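Local coordinates for YkuI protein (Bacillus subtilis, PDB 2BAS) that binds the second messenger cyclic di-GMP through an EAL domain and may hydrolyse it as a cyclic-guanylate-specific phosphodiesterase, at residues M401-S406 and S422-Q427; S317-I322 and W357-E362; I147-F152 and L185-L190; F239-A244 and H279-H284. One frame throughout, in Å; residues are numbered along the deposited sequence.

Contact 1: residues M401-S406 and S422-Q427. With BME (beta-mercaptoethanol), chain C.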
# COMPACT_ATOMS: atom_id res chain seq x y z
N MSE A 401 17.99 5.17 2.09
CA MSE A 401 17.55 3.79 2.03
C MSE A 401 18.58 2.93 2.75
O MSE A 401 19.76 2.91 2.37
CB MSE A 401 17.40 3.34 0.57
CG MSE A 401 16.31 4.07 -0.23
SE MSE A 401 14.50 3.96 0.58
CE MSE A 401 14.06 2.10 0.12
N ILE A 402 18.12 2.21 3.78
CA ILE A 402 18.96 1.32 4.57
C ILE A 402 18.38 -0.12 4.67
O ILE A 402 17.31 -0.44 4.13
CB ILE A 402 19.13 1.89 6.00
CG1 ILE A 402 17.77 2.02 6.70
CG2 ILE A 402 19.81 3.28 5.96
CD1 ILE A 402 17.82 1.87 8.21
N ARG A 403 19.10 -0.96 5.39
CA ARG A 403 18.61 -2.27 5.83
C ARG A 403 19.06 -2.42 7.28
O ARG A 403 20.14 -1.94 7.64
CB ARG A 403 19.17 -3.40 4.97
CG ARG A 403 18.40 -3.67 3.67
CD ARG A 403 19.05 -4.82 2.86
NE ARG A 403 18.06 -5.67 2.19
CZ ARG A 403 17.91 -5.77 0.87
NH1 ARG A 403 18.68 -5.06 0.07
NH2 ARG A 403 17.01 -6.57 0.35
N THR A 404 18.23 -3.06 8.09
CA THR A 404 18.51 -3.34 9.50
C THR A 404 18.74 -4.83 9.62
O THR A 404 18.02 -5.62 9.01
CB THR A 404 17.30 -3.00 10.41
OG1 THR A 404 17.00 -1.60 10.34
CG2 THR A 404 17.54 -3.40 11.90
N PHE A 405 19.74 -5.22 10.41
CA PHE A 405 20.01 -6.63 10.71
C PHE A 405 19.66 -6.97 12.17
O PHE A 405 20.19 -6.34 13.08
CB PHE A 405 21.46 -6.99 10.43
CG PHE A 405 21.77 -8.43 10.64
CD1 PHE A 405 21.54 -9.36 9.62
CD2 PHE A 405 22.24 -8.88 11.87
CE1 PHE A 405 21.81 -10.70 9.82
CE2 PHE A 405 22.51 -10.24 12.07
CZ PHE A 405 22.29 -11.15 11.05
N SER A 406 18.77 -7.96 12.36
CA SER A 406 18.26 -8.39 13.68
C SER A 406 18.91 -9.67 14.16
O SER A 406 18.88 -10.67 13.46
CB SER A 406 16.77 -8.70 13.60
OG SER A 406 16.06 -7.59 13.11
N SER A 422 25.88 3.46 1.96
CA SER A 422 27.23 3.38 1.42
C SER A 422 27.82 1.96 1.49
O SER A 422 28.75 1.64 0.76
CB SER A 422 28.17 4.39 2.10
OG SER A 422 28.43 4.03 3.44
N TYR A 423 27.26 1.12 2.35
CA TYR A 423 27.72 -0.25 2.45
C TYR A 423 26.95 -1.15 1.49
O TYR A 423 27.53 -1.99 0.80
CB TYR A 423 27.58 -0.78 3.89
CG TYR A 423 27.84 -2.27 4.00
CD1 TYR A 423 26.79 -3.18 4.00
CD2 TYR A 423 29.15 -2.76 4.07
CE1 TYR A 423 27.03 -4.55 4.07
CE2 TYR A 423 29.40 -4.12 4.16
CZ TYR A 423 28.34 -5.01 4.16
OH TYR A 423 28.60 -6.37 4.24
N LEU A 424 25.63 -0.98 1.50
CA LEU A 424 24.73 -1.73 0.63
C LEU A 424 25.12 -1.62 -0.85
O LEU A 424 25.22 -2.64 -1.55
CB LEU A 424 23.31 -1.22 0.83
CG LEU A 424 22.36 -1.88 1.85
CD1 LEU A 424 23.04 -2.86 2.81
CD2 LEU A 424 21.52 -0.85 2.59
N TYR A 425 25.39 -0.40 -1.32
CA TYR A 425 25.60 -0.23 -2.74
C TYR A 425 26.91 -0.85 -3.22
O TYR A 425 27.04 -1.16 -4.41
CB TYR A 425 25.39 1.23 -3.22
CG TYR A 425 26.58 2.16 -3.03
CD1 TYR A 425 27.78 1.95 -3.71
CD2 TYR A 425 26.50 3.26 -2.18
CE1 TYR A 425 28.86 2.77 -3.52
CE2 TYR A 425 27.59 4.11 -2.01
CZ TYR A 425 28.76 3.85 -2.68
OH TYR A 425 29.84 4.68 -2.53
N GLU A 426 27.88 -1.04 -2.32
CA GLU A 426 29.12 -1.70 -2.74
C GLU A 426 29.14 -3.21 -2.54
O GLU A 426 30.15 -3.86 -2.73
CB GLU A 426 30.42 -1.00 -2.28
CG GLU A 426 30.61 -0.71 -0.82
CD GLU A 426 31.87 0.15 -0.55
OE1 GLU A 426 31.74 1.19 0.15
OE2 GLU A 426 32.98 -0.20 -1.03
N GLN A 427 27.98 -3.74 -2.18
CA GLN A 427 27.76 -5.17 -2.13
C GLN A 427 26.99 -5.55 -3.39
O GLN A 427 26.22 -4.74 -3.90
CB GLN A 427 26.92 -5.55 -0.90
CG GLN A 427 27.54 -5.14 0.42
CD GLN A 427 29.00 -5.53 0.52
OE1 GLN A 427 29.87 -4.67 0.69
NE2 GLN A 427 29.28 -6.82 0.38
C1 BME C . 31.28 -6.54 6.82
C2 BME C . 31.70 -6.34 8.27
O1 BME C . 30.51 -7.72 6.71
S2 BME C . 31.48 -4.62 8.81
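Leu424, on helix 421-424, packs on the start of strand 401-409, against Met401, Ile402 and Arg403, with 7.6 Å between the CA atoms of Ile402 and Leu424. A type I turn runs from Leu424 to Gln427, closed by a bond from Gln427 N to Leu424 O of 3.0 Å.

One methyl group makes nearly all of the contact. Leu424 CD2 rests on the strand backbone, 3.7 Å from Arg403 N and 3.8 Å from Ile402 C. The same methyl comes to 4.2 Å of Arg403 CB, so it touches the arginine at its aliphatic root. The polar end of Arg403 is engaged by Ser390 O through NE. Leu424 also packs on Leu419 of the neighbouring strand, and a branched apolar residue suits this place over the sheet.

Tyr423 serves another surface. Gln427 CG lies 3.7 Å above one face of the Tyr423 ring, offset toward the rim. The Tyr423 hydroxyl is hydrogen-bonded to His295 NE2 of the long helix 271-311 and receives a weak bond of 3.4 Å from O1 of a beta-mercaptoethanol, probably a crystallisation additive.

No hydrogen bond joins the two segments here. The strand backbone is already paired with strands 388-394 and 413-419, so the leucine methyl can cover it by van der Waals contact without competing for its polar groups.

Contact 2: residues S317-I322 and W357-E362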
# COMPACT_ATOMS: atom_id res chain seq x y z
N SER A 317 28.92 -4.01 31.04
CA SER A 317 27.50 -3.74 30.75
C SER A 317 27.12 -3.64 29.26
O SER A 317 27.99 -3.57 28.40
CB SER A 317 27.05 -2.47 31.46
OG SER A 317 27.47 -1.32 30.75
N ASP A 318 25.81 -3.61 29.00
CA ASP A 318 25.25 -3.57 27.65
C ASP A 318 25.68 -2.35 26.84
O ASP A 318 26.05 -2.50 25.66
CB ASP A 318 23.72 -3.61 27.69
CG ASP A 318 23.16 -4.89 28.28
OD1 ASP A 318 23.86 -5.92 28.32
OD2 ASP A 318 21.98 -4.85 28.70
N ASP A 319 25.63 -1.16 27.44
CA ASP A 319 26.00 0.09 26.76
C ASP A 319 27.47 0.09 26.34
O ASP A 319 27.83 0.60 25.28
CB ASP A 319 25.67 1.32 27.61
CG ASP A 319 24.18 1.63 27.64
OD1 ASP A 319 23.64 2.10 26.62
OD2 ASP A 319 23.55 1.43 28.70
N ASP A 320 28.32 -0.49 27.18
CA ASP A 320 29.72 -0.62 26.85
C ASP A 320 29.94 -1.67 25.77
O ASP A 320 30.83 -1.51 24.93
CB ASP A 320 30.54 -0.91 28.11
CG ASP A 320 30.66 0.32 29.04
OD1 ASP A 320 30.53 1.47 28.54
OD2 ASP A 320 30.89 0.14 30.26
N PHE A 321 29.12 -2.72 25.77
CA PHE A 321 29.23 -3.78 24.76
C PHE A 321 28.97 -3.30 23.33
O PHE A 321 29.71 -3.68 22.41
CB PHE A 321 28.33 -4.99 25.12
CG PHE A 321 27.99 -5.87 23.94
CD1 PHE A 321 28.96 -6.71 23.37
CD2 PHE A 321 26.71 -5.88 23.41
CE1 PHE A 321 28.64 -7.52 22.27
CE2 PHE A 321 26.37 -6.70 22.30
CZ PHE A 321 27.34 -7.52 21.74
N ILE A 322 27.94 -2.48 23.13
CA ILE A 322 27.60 -2.01 21.79
C ILE A 322 28.61 -1.00 21.24
O ILE A 322 28.82 -0.92 20.02
CB ILE A 322 26.13 -1.49 21.66
CG1 ILE A 322 25.87 -0.28 22.57
CG2 ILE A 322 25.13 -2.62 21.91
CD1 ILE A 322 24.49 0.37 22.36
N TRP A 357 32.09 7.41 15.85
CA TRP A 357 30.97 6.87 16.64
C TRP A 357 30.61 7.74 17.82
O TRP A 357 31.48 8.28 18.50
CB TRP A 357 31.26 5.44 17.11
CG TRP A 357 31.20 4.47 16.00
CD1 TRP A 357 32.25 4.01 15.26
CD2 TRP A 357 30.03 3.85 15.47
NE1 TRP A 357 31.81 3.13 14.30
CE2 TRP A 357 30.44 3.01 14.40
CE3 TRP A 357 28.66 3.91 15.78
CZ2 TRP A 357 29.54 2.24 13.66
CZ3 TRP A 357 27.76 3.14 15.03
CH2 TRP A 357 28.21 2.32 13.98
N ILE A 358 29.30 7.87 18.05
CA ILE A 358 28.77 8.72 19.10
C ILE A 358 27.83 7.91 20.00
O ILE A 358 27.38 6.84 19.62
CB ILE A 358 28.11 9.97 18.47
CG1 ILE A 358 29.19 11.03 18.22
CG2 ILE A 358 26.98 10.56 19.33
CD1 ILE A 358 28.86 12.01 17.11
N TYR A 359 27.59 8.38 21.22
CA TYR A 359 26.74 7.67 22.15
C TYR A 359 25.57 8.53 22.57
O TYR A 359 25.75 9.62 23.13
CB TYR A 359 27.53 7.18 23.37
CG TYR A 359 26.66 6.61 24.48
CD1 TYR A 359 25.90 5.44 24.29
CD2 TYR A 359 26.59 7.24 25.71
CE1 TYR A 359 25.10 4.93 25.32
CE2 TYR A 359 25.80 6.73 26.74
CZ TYR A 359 25.06 5.58 26.54
OH TYR A 359 24.28 5.09 27.57
N GLN A 360 24.36 8.04 22.30
CA GLN A 360 23.14 8.76 22.60
C GLN A 360 22.30 8.04 23.68
O GLN A 360 21.43 7.22 23.35
CB GLN A 360 22.33 8.95 21.32
CG GLN A 360 23.09 9.65 20.19
CD GLN A 360 22.47 9.41 18.82
OE1 GLN A 360 21.92 8.34 18.54
NE2 GLN A 360 22.58 10.39 17.95
N PRO A 361 22.57 8.35 24.96
CA PRO A 361 21.87 7.72 26.09
C PRO A 361 20.36 7.94 26.11
O PRO A 361 19.62 7.07 26.59
CB PRO A 361 22.50 8.40 27.32
CG PRO A 361 23.05 9.69 26.80
CD PRO A 361 23.56 9.34 25.43
N GLU A 362 19.90 9.08 25.60
CA GLU A 362 18.48 9.45 25.62
C GLU A 362 17.55 8.41 24.96
O GLU A 362 16.37 8.34 25.28
CB GLU A 362 18.26 10.85 25.01
CG GLU A 362 18.55 10.99 23.50
CD GLU A 362 20.01 11.32 23.15
OE1 GLU A 362 20.93 11.02 23.96
OE2 GLU A 362 20.25 11.87 22.05
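Tyr359, on the edge strand 356-360, reaches across to Asp319 in the first turn of helix 318-328, and this pair makes the contact. The backbones stay well apart, with 8.7 Å between the CA atoms of Asp319 and Pro361, their nearest pair, and the long tyrosine side chain does most of the bridging to the short aspartate.

Tyr359 has its CG anti to the backbone N (chi1 171°), which sends the phenol out from the strand toward the helix. Asp319 takes the other common setting, CG anti to its own carbonyl carbon (chi1 -75°). The two side chains cross at about a right angle, and the carboxylate is turned 75° from the ring plane. Asp319 OD1 sits at the ring edge, near its plane, 3.4 Å from Tyr359 CE1, and accepts a weak hydrogen bond of 3.2 Å from Tyr359 OH.

The stronger partner of that same oxygen is the backbone N of Gly348, so Asp319 is held mainly by the loop ahead of strand 349-353. The ring has company of its own: Pro361 CD lies 3.6 Å above one face, and Lys323 makes a cation-pi contact with it. An aspartate so close to a helix N terminus, with Ser317 at the N-cap, probably gains from the helix dipole.

The helix preceding the first strand thus lies over a six-stranded antiparallel sheet near its edge, on strands 335-340 and 349-353 as well as 356-360, consistent with a PAS-like sensory fold.

Contact 3: residues I147-F152 and L185-L190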
# COMPACT_ATOMS: atom_id res chain seq x y z
N ILE A 147 -13.99 1.31 -15.52
CA ILE A 147 -14.42 2.64 -15.13
C ILE A 147 -13.22 3.54 -14.84
O ILE A 147 -12.20 3.08 -14.30
CB ILE A 147 -15.38 2.59 -13.90
CG1 ILE A 147 -16.51 1.58 -14.13
CG2 ILE A 147 -15.98 3.97 -13.63
CD1 ILE A 147 -17.51 1.98 -15.23
N THR A 148 -13.33 4.81 -15.22
CA THR A 148 -12.31 5.81 -14.94
C THR A 148 -12.94 6.86 -14.04
O THR A 148 -13.76 7.67 -14.49
CB THR A 148 -11.77 6.47 -16.23
OG1 THR A 148 -11.47 5.47 -17.20
CG2 THR A 148 -10.52 7.29 -15.94
N GLU A 149 -12.56 6.85 -12.76
CA GLU A 149 -13.14 7.78 -11.78
C GLU A 149 -12.40 9.11 -11.75
O GLU A 149 -12.81 10.04 -11.06
CB GLU A 149 -13.12 7.18 -10.38
CG GLU A 149 -13.54 5.73 -10.29
CD GLU A 149 -13.04 5.11 -9.02
OE1 GLU A 149 -12.93 5.83 -8.01
OE2 GLU A 149 -12.75 3.89 -9.03
N HIS A 150 -11.30 9.19 -12.49
CA HIS A 150 -10.56 10.43 -12.63
C HIS A 150 -11.47 11.51 -13.21
O HIS A 150 -11.49 12.65 -12.74
CB HIS A 150 -9.31 10.20 -13.50
CG HIS A 150 -8.76 11.45 -14.12
ND1 HIS A 150 -8.23 12.48 -13.37
CD2 HIS A 150 -8.67 11.83 -15.41
CE1 HIS A 150 -7.83 13.45 -14.18
NE2 HIS A 150 -8.08 13.08 -15.43
N ASN A 151 -12.26 11.13 -14.21
CA ASN A 151 -13.10 12.07 -14.94
C ASN A 151 -14.43 12.47 -14.29
O ASN A 151 -15.12 13.36 -14.79
CB ASN A 151 -13.37 11.49 -16.34
CG ASN A 151 -12.11 11.33 -17.15
OD1 ASN A 151 -11.27 12.23 -17.20
ND2 ASN A 151 -11.97 10.19 -17.81
N PHE A 152 -14.77 11.85 -13.16
CA PHE A 152 -16.14 11.92 -12.63
C PHE A 152 -16.55 13.23 -11.96
O PHE A 152 -15.99 13.62 -10.94
CB PHE A 152 -16.41 10.73 -11.70
CG PHE A 152 -17.86 10.40 -11.55
CD1 PHE A 152 -18.65 10.16 -12.68
CD2 PHE A 152 -18.45 10.31 -10.30
CE1 PHE A 152 -20.01 9.86 -12.55
CE2 PHE A 152 -19.79 10.00 -10.16
CZ PHE A 152 -20.58 9.77 -11.29
N LEU A 185 -6.26 4.63 -1.94
CA LEU A 185 -6.50 3.39 -1.20
C LEU A 185 -7.91 3.29 -0.60
O LEU A 185 -8.61 2.29 -0.79
CB LEU A 185 -5.45 3.23 -0.10
CG LEU A 185 -3.98 3.23 -0.54
CD1 LEU A 185 -3.05 3.43 0.65
CD2 LEU A 185 -3.60 1.96 -1.29
N ASP A 186 -8.33 4.35 0.11
CA ASP A 186 -9.66 4.41 0.72
C ASP A 186 -10.74 4.02 -0.27
O ASP A 186 -11.74 3.41 0.10
CB ASP A 186 -9.95 5.83 1.26
CG ASP A 186 -9.47 6.05 2.70
OD1 ASP A 186 -10.31 6.42 3.55
OD2 ASP A 186 -8.26 5.88 3.00
N ARG A 187 -10.52 4.34 -1.54
CA ARG A 187 -11.55 4.21 -2.57
C ARG A 187 -11.59 2.86 -3.26
O ARG A 187 -12.67 2.32 -3.54
CB ARG A 187 -11.41 5.35 -3.58
CG ARG A 187 -11.92 6.65 -3.01
CD ARG A 187 -11.61 7.84 -3.88
NE ARG A 187 -12.56 8.91 -3.60
CZ ARG A 187 -13.40 9.42 -4.49
NH1 ARG A 187 -13.39 8.99 -5.75
NH2 ARG A 187 -14.22 10.40 -4.13
N ILE A 188 -10.42 2.34 -3.51
CA ILE A 188 -10.26 0.98 -4.03
C ILE A 188 -10.93 -0.04 -3.10
O ILE A 188 -11.73 -0.88 -3.54
CB ILE A 188 -8.77 0.64 -4.15
CG1 ILE A 188 -8.05 1.47 -5.22
CG2 ILE A 188 -8.52 -0.83 -4.51
CD1 ILE A 188 -6.52 1.38 -5.15
N ALA A 189 -10.59 0.07 -1.83
CA ALA A 189 -11.11 -0.83 -0.78
C ALA A 189 -12.64 -0.76 -0.64
O ALA A 189 -13.32 -1.78 -0.49
CB ALA A 189 -10.49 -0.48 0.57
N LEU A 190 -13.16 0.46 -0.69
CA LEU A 190 -14.62 0.69 -0.56
C LEU A 190 -15.39 -0.01 -1.72
O LEU A 190 -16.44 -0.63 -1.51
CB LEU A 190 -14.91 2.21 -0.57
CG LEU A 190 -16.37 2.59 -0.26
CD1 LEU A 190 -16.88 2.07 1.09
CD2 LEU A 190 -16.58 4.11 -0.21
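Arg187 and Glu149 meet across a gap of 10.0 Å between their CA atoms, joining the loop after strand 143-147 to helix 185-191. Along the helix, Leu185 and Asp186 come first and turn to the dimer: Leu185 packs on Ile219 of the second subunit, and Asp186 OD2 bonds to Tyr212 OH of that subunit.

Arg187 carries the contact. Its chain is extended from CG to NE (chi2 171°), and the side chain packs on Ile156 and Tyr160 of helix 156-167. Glu149 runs the opposite way alongside it, so the two slide past one another rather than meeting head on. Glu149 OE1 lies at the guanidinium edge, near its plane, with the flat groups 30° apart. The salt bridge from Glu149 OE1 to Arg187 NH1 is long, 3.9 Å, while the stronger partner of OE1 is Tyr160 OH, which is hydrogen-bonded to it. A charged pair suits this partly exposed place. Farther on, Ile188 turns to Ile226 and Leu190 to Glu157.

Strands 143-147 and 172-178 are neighbouring parallel strands, and the contact ties the loop after the first to the helix after the second, at the end of the EAL domain's TIM-like barrel where the C-termini of its parallel strands lie.

Contact 4: residues F239-A244 and H279-H284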
# COMPACT_ATOMS: atom_id res chain seq x y z
N PHE A 239 11.36 -4.51 -20.45
CA PHE A 239 11.42 -4.18 -19.02
C PHE A 239 10.04 -3.95 -18.38
O PHE A 239 9.89 -4.07 -17.16
CB PHE A 239 12.36 -2.99 -18.76
CG PHE A 239 11.83 -1.67 -19.27
CD1 PHE A 239 11.00 -0.87 -18.47
CD2 PHE A 239 12.18 -1.21 -20.55
CE1 PHE A 239 10.52 0.35 -18.94
CE2 PHE A 239 11.70 0.00 -21.02
CZ PHE A 239 10.87 0.78 -20.21
N GLN A 240 9.05 -3.61 -19.20
CA GLN A 240 7.68 -3.39 -18.73
C GLN A 240 6.95 -4.71 -18.46
O GLN A 240 6.22 -4.83 -17.48
CB GLN A 240 6.90 -2.51 -19.71
CG GLN A 240 7.33 -1.05 -19.68
CD GLN A 240 6.84 -0.24 -20.88
OE1 GLN A 240 6.54 0.94 -20.75
NE2 GLN A 240 6.78 -0.87 -22.04
N LEU A 241 7.16 -5.68 -19.34
CA LEU A 241 6.63 -7.03 -19.15
C LEU A 241 7.31 -7.67 -17.94
O LEU A 241 6.64 -8.25 -17.08
CB LEU A 241 6.86 -7.88 -20.40
CG LEU A 241 6.30 -9.31 -20.37
CD1 LEU A 241 4.79 -9.32 -20.16
CD2 LEU A 241 6.69 -10.06 -21.63
N GLN A 242 8.63 -7.53 -17.89
CA GLN A 242 9.44 -7.92 -16.73
C GLN A 242 8.82 -7.33 -15.47
O GLN A 242 8.50 -8.06 -14.53
CB GLN A 242 10.89 -7.44 -16.93
CG GLN A 242 11.63 -6.97 -15.66
CD GLN A 242 12.17 -8.10 -14.80
OE1 GLN A 242 13.15 -8.77 -15.16
NE2 GLN A 242 11.54 -8.31 -13.65
N TYR A 243 8.60 -6.02 -15.47
CA TYR A 243 8.08 -5.36 -14.29
C TYR A 243 6.74 -5.94 -13.84
O TYR A 243 6.57 -6.26 -12.66
CB TYR A 243 7.97 -3.85 -14.49
CG TYR A 243 7.48 -3.16 -13.26
CD1 TYR A 243 8.38 -2.72 -12.29
CD2 TYR A 243 6.11 -2.97 -13.04
CE1 TYR A 243 7.92 -2.09 -11.13
CE2 TYR A 243 5.64 -2.35 -11.88
CZ TYR A 243 6.55 -1.92 -10.93
OH TYR A 243 6.10 -1.30 -9.79
N ALA A 244 5.80 -6.08 -14.78
CA ALA A 244 4.45 -6.58 -14.48
C ALA A 244 4.50 -7.95 -13.83
O ALA A 244 3.86 -8.21 -12.81
CB ALA A 244 3.63 -6.64 -15.75
N HIS A 279 10.63 -17.82 -18.20
CA HIS A 279 11.71 -18.63 -17.63
C HIS A 279 12.97 -17.82 -17.38
O HIS A 279 13.71 -18.08 -16.43
CB HIS A 279 12.03 -19.84 -18.51
CG HIS A 279 11.13 -21.01 -18.30
ND1 HIS A 279 10.23 -21.44 -19.26
CD2 HIS A 279 10.99 -21.85 -17.23
CE1 HIS A 279 9.57 -22.49 -18.80
NE2 HIS A 279 10.01 -22.76 -17.57
N GLN A 280 13.22 -16.84 -18.25
CA GLN A 280 14.33 -15.92 -18.06
C GLN A 280 14.06 -15.12 -16.78
O GLN A 280 14.94 -15.03 -15.92
CB GLN A 280 14.49 -14.98 -19.25
CG GLN A 280 14.77 -15.69 -20.58
CD GLN A 280 14.64 -14.77 -21.79
OE1 GLN A 280 15.38 -13.80 -21.93
NE2 GLN A 280 13.71 -15.09 -22.69
N PHE A 281 12.84 -14.59 -16.65
CA PHE A 281 12.41 -13.85 -15.46
C PHE A 281 12.56 -14.66 -14.17
O PHE A 281 13.03 -14.13 -13.15
CB PHE A 281 10.96 -13.38 -15.57
CG PHE A 281 10.68 -12.46 -16.74
CD1 PHE A 281 9.44 -12.50 -17.37
CD2 PHE A 281 11.63 -11.56 -17.20
CE1 PHE A 281 9.16 -11.66 -18.44
CE2 PHE A 281 11.35 -10.72 -18.29
CZ PHE A 281 10.11 -10.77 -18.90
N ILE A 282 12.17 -15.93 -14.21
CA ILE A 282 12.27 -16.82 -13.05
C ILE A 282 13.73 -17.01 -12.63
O ILE A 282 14.08 -16.78 -11.48
CB ILE A 282 11.58 -18.18 -13.30
CG1 ILE A 282 10.06 -17.98 -13.46
CG2 ILE A 282 11.88 -19.17 -12.16
CD1 ILE A 282 9.32 -19.21 -13.94
N THR A 283 14.58 -17.42 -13.58
CA THR A 283 16.01 -17.66 -13.32
C THR A 283 16.75 -16.41 -12.85
O THR A 283 17.65 -16.50 -12.01
CB THR A 283 16.72 -18.26 -14.55
OG1 THR A 283 16.38 -17.49 -15.71
CG2 THR A 283 16.28 -19.70 -14.78
N HIS A 284 16.37 -15.24 -13.37
CA HIS A 284 16.96 -13.98 -12.93
C HIS A 284 16.51 -13.64 -11.51
O HIS A 284 17.29 -13.07 -10.74
CB HIS A 284 16.66 -12.84 -13.90
CG HIS A 284 17.28 -11.53 -13.50
ND1 HIS A 284 18.64 -11.30 -13.55
CD2 HIS A 284 16.72 -10.38 -13.05
CE1 HIS A 284 18.89 -10.07 -13.15
NE2 HIS A 284 17.75 -9.49 -12.84
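Phe281, on the long helix 271-311, projects against Leu241 and Gln242 of helix 238-246. The two short helical segments approach to 10.8 Å between axes and cross at -63°, so they meet over a small patch; the CA atoms of Gln242 and Phe281 are 6.8 Å apart.

That patch is tight around the phenylalanine ring. Gln242 CA stands over one face, 4.0 Å from the ring centroid and 25° off the normal, a CH-pi contact, with Gln242 CB 3.6 Å from Phe281 CE2. The ring is thus pressed against backbone as well as side chain. The first torsion of Phe281 (chi1 -60°) turns the ring toward helix 238-246. Leu241 approaches the ring obliquely, its CG 4.2 Å from Phe281 CE1, the two side chains crossing at about a right angle. Leu241 itself is backed by Phe252, Ile235 and Tyr256, so a flat aromatic finds apolar support here.

The helix carrying Phe281 is the long one that runs from the EAL domain to the C-terminal signalling domain, while helix 238-246 precedes barrel strand 249-252; the crossing therefore lays the connecting helix against the side of the TIM-like barrel.

Away from the ring the fit slackens. Gln242 bends at chi2, and its OE1 lies 3.8 Å from Phe281 CD2 and no nearer than 4.4 Å to His284 CD2, with no hydrogen bond. Polar residues suit this flank, where His284 is exposed. On the same long helix, His279 and Ile282 pack on Glu342 and Ser369 of the second subunit.

Overall arrangement
Followed from the N terminus, the four contacts close successive loops, in series, and none nests in or crosses another. Contact 3 comes first and closes a 32-residue excursion within the EAL barrel. Contact 4 follows, bracketing 34 residues and pinning the start of helix 271-311 to the barrel; these two contacts lie on opposite sides of the chain's centre, yet both touch the second subunit. That helix carries the chain to the C-terminal domain, where contact 2 returns one edge strand to helix 318-328 and contact 1 closes a shorter, 15-residue loop. Contacts 1 and 2 serve the same antiparallel sheet, their centres about 21 Å apart, whereas those of contacts 2 and 3 are about 50 Å apart.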